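Local coordinates for nitrogen regulatory PII-like protein (Bacillus subtilis subsp. subtilis, PDB 4R25), which is a PII-family regulator required for full induction of the nrgAB operon when ammonium is limiting, at residues V6-R11 against G91-Y96. Sequence-based numbering, arbitrary orientation.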
loop_
_atom_site.group_PDB
_atom_site.type_symbol
_atom_site.label_atom_id
_atom_site.label_comp_id
_atom_site.label_asym_id
_atom_site.label_seq_id
_atom_site.Cartn_x
_atom_site.Cartn_y
_atom_site.Cartn_z
ATOM N N VAL A 6 1.896 -1.553 -10.024
ATOM C CA VAL A 6 0.891 -2.567 -10.268
ATOM C C VAL A 6 0.682 -3.380 -9.002
ATOM O O VAL A 6 1.611 -3.985 -8.474
ATOM C CB VAL A 6 1.271 -3.480 -11.451
ATOM C CG1 VAL A 6 0.232 -4.578 -11.638
ATOM C CG2 VAL A 6 1.403 -2.662 -12.710
ATOM N N GLU A 7 -0.555 -3.383 -8.520
ATOM C CA GLU A 7 -0.900 -4.084 -7.297
ATOM C C GLU A 7 -1.837 -5.254 -7.591
ATOM O O GLU A 7 -2.997 -5.058 -7.958
ATOM C CB GLU A 7 -1.562 -3.107 -6.341
ATOM C CG GLU A 7 -1.683 -3.574 -4.922
ATOM C CD GLU A 7 -1.994 -2.417 -3.991
ATOM O OE1 GLU A 7 -3.152 -2.287 -3.535
ATOM O OE2 GLU A 7 -1.069 -1.620 -3.729
ATOM N N ILE A 8 -1.330 -6.472 -7.441
ATOM C CA ILE A 8 -2.142 -7.655 -7.650
ATOM C C ILE A 8 -2.578 -8.231 -6.311
ATOM O O ILE A 8 -1.745 -8.566 -5.472
ATOM C CB ILE A 8 -1.369 -8.733 -8.434
ATOM C CG1 ILE A 8 -0.713 -8.127 -9.676
ATOM C CG2 ILE A 8 -2.296 -9.870 -8.817
ATOM C CD1 ILE A 8 0.258 -9.064 -10.379
ATOM N N VAL A 9 -3.883 -8.341 -6.104
ATOM C CA VAL A 9 -4.403 -8.926 -4.874
ATOM C C VAL A 9 -5.168 -10.211 -5.186
ATOM O O VAL A 9 -6.267 -10.175 -5.731
ATOM C CB VAL A 9 -5.310 -7.938 -4.118
ATOM C CG1 VAL A 9 -5.985 -8.625 -2.953
ATOM C CG2 VAL A 9 -4.502 -6.740 -3.646
ATOM N N THR A 10 -4.585 -11.349 -4.832
ATOM C CA THR A 10 -5.071 -12.606 -5.370
ATOM C C THR A 10 -4.932 -13.818 -4.438
ATOM O O THR A 10 -4.537 -13.695 -3.280
ATOM C CB THR A 10 -4.423 -12.867 -6.754
ATOM O OG1 THR A 10 -4.840 -14.132 -7.275
ATOM C CG2 THR A 10 -2.903 -12.818 -6.661
ATOM N N ARG A 11 -5.310 -14.978 -4.962
ATOM C CA ARG A 11 -5.248 -16.263 -4.269
ATOM C C ARG A 11 -3.793 -16.731 -4.169
ATOM O O ARG A 11 -3.031 -16.590 -5.124
ATOM C CB ARG A 11 -6.103 -17.264 -5.063
ATOM C CG ARG A 11 -5.958 -18.740 -4.743
ATOM C CD ARG A 11 -6.644 -19.596 -5.835
ATOM N NE ARG A 11 -8.070 -19.298 -6.020
ATOM C CZ ARG A 11 -8.602 -18.859 -7.161
ATOM N NH1 ARG A 11 -7.833 -18.669 -8.229
ATOM N NH2 ARG A 11 -9.905 -18.609 -7.245
ATOM N N GLY A 91 -9.150 -12.717 -7.787
ATOM C CA GLY A 91 -8.566 -11.466 -7.358
ATOM C C GLY A 91 -8.655 -10.337 -8.361
ATOM O O GLY A 91 -9.320 -10.442 -9.383
ATOM N N LYS A 92 -7.967 -9.245 -8.052
ATOM C CA LYS A 92 -8.022 -8.034 -8.859
ATOM C C LYS A 92 -6.630 -7.437 -9.049
ATOM O O LYS A 92 -5.655 -7.890 -8.454
ATOM C CB LYS A 92 -8.958 -7.003 -8.218
ATOM C CG LYS A 92 -10.329 -7.555 -7.829
ATOM C CD LYS A 92 -11.381 -6.455 -7.764
ATOM C CE LYS A 92 -12.696 -6.967 -7.191
ATOM N NZ LYS A 92 -12.548 -7.393 -5.769
ATOM N N ILE A 93 -6.550 -6.417 -9.892
ATOM C CA ILE A 93 -5.287 -5.771 -10.176
ATOM C C ILE A 93 -5.530 -4.283 -10.206
ATOM O O ILE A 93 -6.388 -3.820 -10.941
ATOM C CB ILE A 93 -4.743 -6.176 -11.553
ATOM C CG1 ILE A 93 -4.517 -7.684 -11.621
ATOM C CG2 ILE A 93 -3.452 -5.415 -11.873
ATOM C CD1 ILE A 93 -4.133 -8.156 -12.995
ATOM N N PHE A 94 -4.761 -3.533 -9.426
ATOM C CA PHE A 94 -4.924 -2.090 -9.380
ATOM C C PHE A 94 -3.690 -1.365 -9.899
ATOM O O PHE A 94 -2.560 -1.739 -9.592
ATOM C CB PHE A 94 -5.261 -1.645 -7.955
ATOM C CG PHE A 94 -6.361 -2.448 -7.318
ATOM C CD1 PHE A 94 -7.690 -2.164 -7.583
ATOM C CD2 PHE A 94 -6.067 -3.494 -6.465
ATOM C CE1 PHE A 94 -8.709 -2.903 -6.997
ATOM C CE2 PHE A 94 -7.078 -4.238 -5.879
ATOM C CZ PHE A 94 -8.399 -3.941 -6.142
ATOM N N VAL A 95 -3.917 -0.325 -10.693
ATOM C CA VAL A 95 -2.830 0.460 -11.250
ATOM C C VAL A 95 -2.835 1.885 -10.682
ATOM O O VAL A 95 -3.887 2.519 -10.587
ATOM C CB VAL A 95 -2.883 0.466 -12.796
ATOM C CG1 VAL A 95 -1.587 1.037 -13.382
ATOM C CG2 VAL A 95 -3.124 -0.954 -13.319
ATOM N N TYR A 96 -1.653 2.357 -10.282
ATOM C CA TYR A 96 -1.471 3.687 -9.717
ATOM C C TYR A 96 -0.335 4.444 -10.390
ATOM O O TYR A 96 0.681 3.862 -10.760
ATOM C CB TYR A 96 -1.090 3.600 -8.243
ATOM C CG TYR A 96 -2.037 2.844 -7.363
ATOM C CD1 TYR A 96 -1.860 1.492 -7.137
ATOM C CD2 TYR A 96 -3.087 3.488 -6.719
ATOM C CE1 TYR A 96 -2.710 0.786 -6.320
ATOM C CE2 TYR A 96 -3.951 2.791 -5.889
ATOM C CZ TYR A 96 -3.757 1.436 -5.694
ATOM O OH TYR A 96 -4.609 0.725 -4.875
#
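Strands 4-10 and 92-97 of the PII sheet run antiparallel here, with V6, E7, I8 and V9 paired in turn to V95, F94, I93 and K92. E7 and F94 exchange two backbone hydrogen bonds, E7 N to F94 O and F94 N to E7 O, each 2.8 Å; V9 and K92 form the next such pair, V9 N to K92 O and K92 N to V9 O, both 3.0 Å. On the face bearing V6, I8 and I93, V6 CG1 lies alongside I93 CG2 at 3.8 Å, and I8 CG2 meets I93 CG1. Helix 72-83 covers this layer through V75, A79 and L83. On the other face, V9 CG2 reaches the edge of the F94 ring at CE2, 4.2 Å away. With CG anti to the backbone N (chi1 -166°), E7 extends past the Y96 ring, its carboxylate plane turned 49° from the ring and OE1 3.6 Å from Y96 OH. That carboxylate is also part of a zinc site with K5 and E64. An alanine here would lack the carboxylate, and is likely to leave the zinc short of a ligand and a gap beside the Y96 ring. Beyond V9, T10 OG1 hydrogen-bonds the backbone O of D90, while R11 NH1 forms a salt bridge with D90 OD1 and R11 NH2 bonds S87 O. K92 to V95 also pair with a strand of a second subunit, carrying the sheet across the interface, as in the trimeric, ferredoxin-like fold of PII proteins.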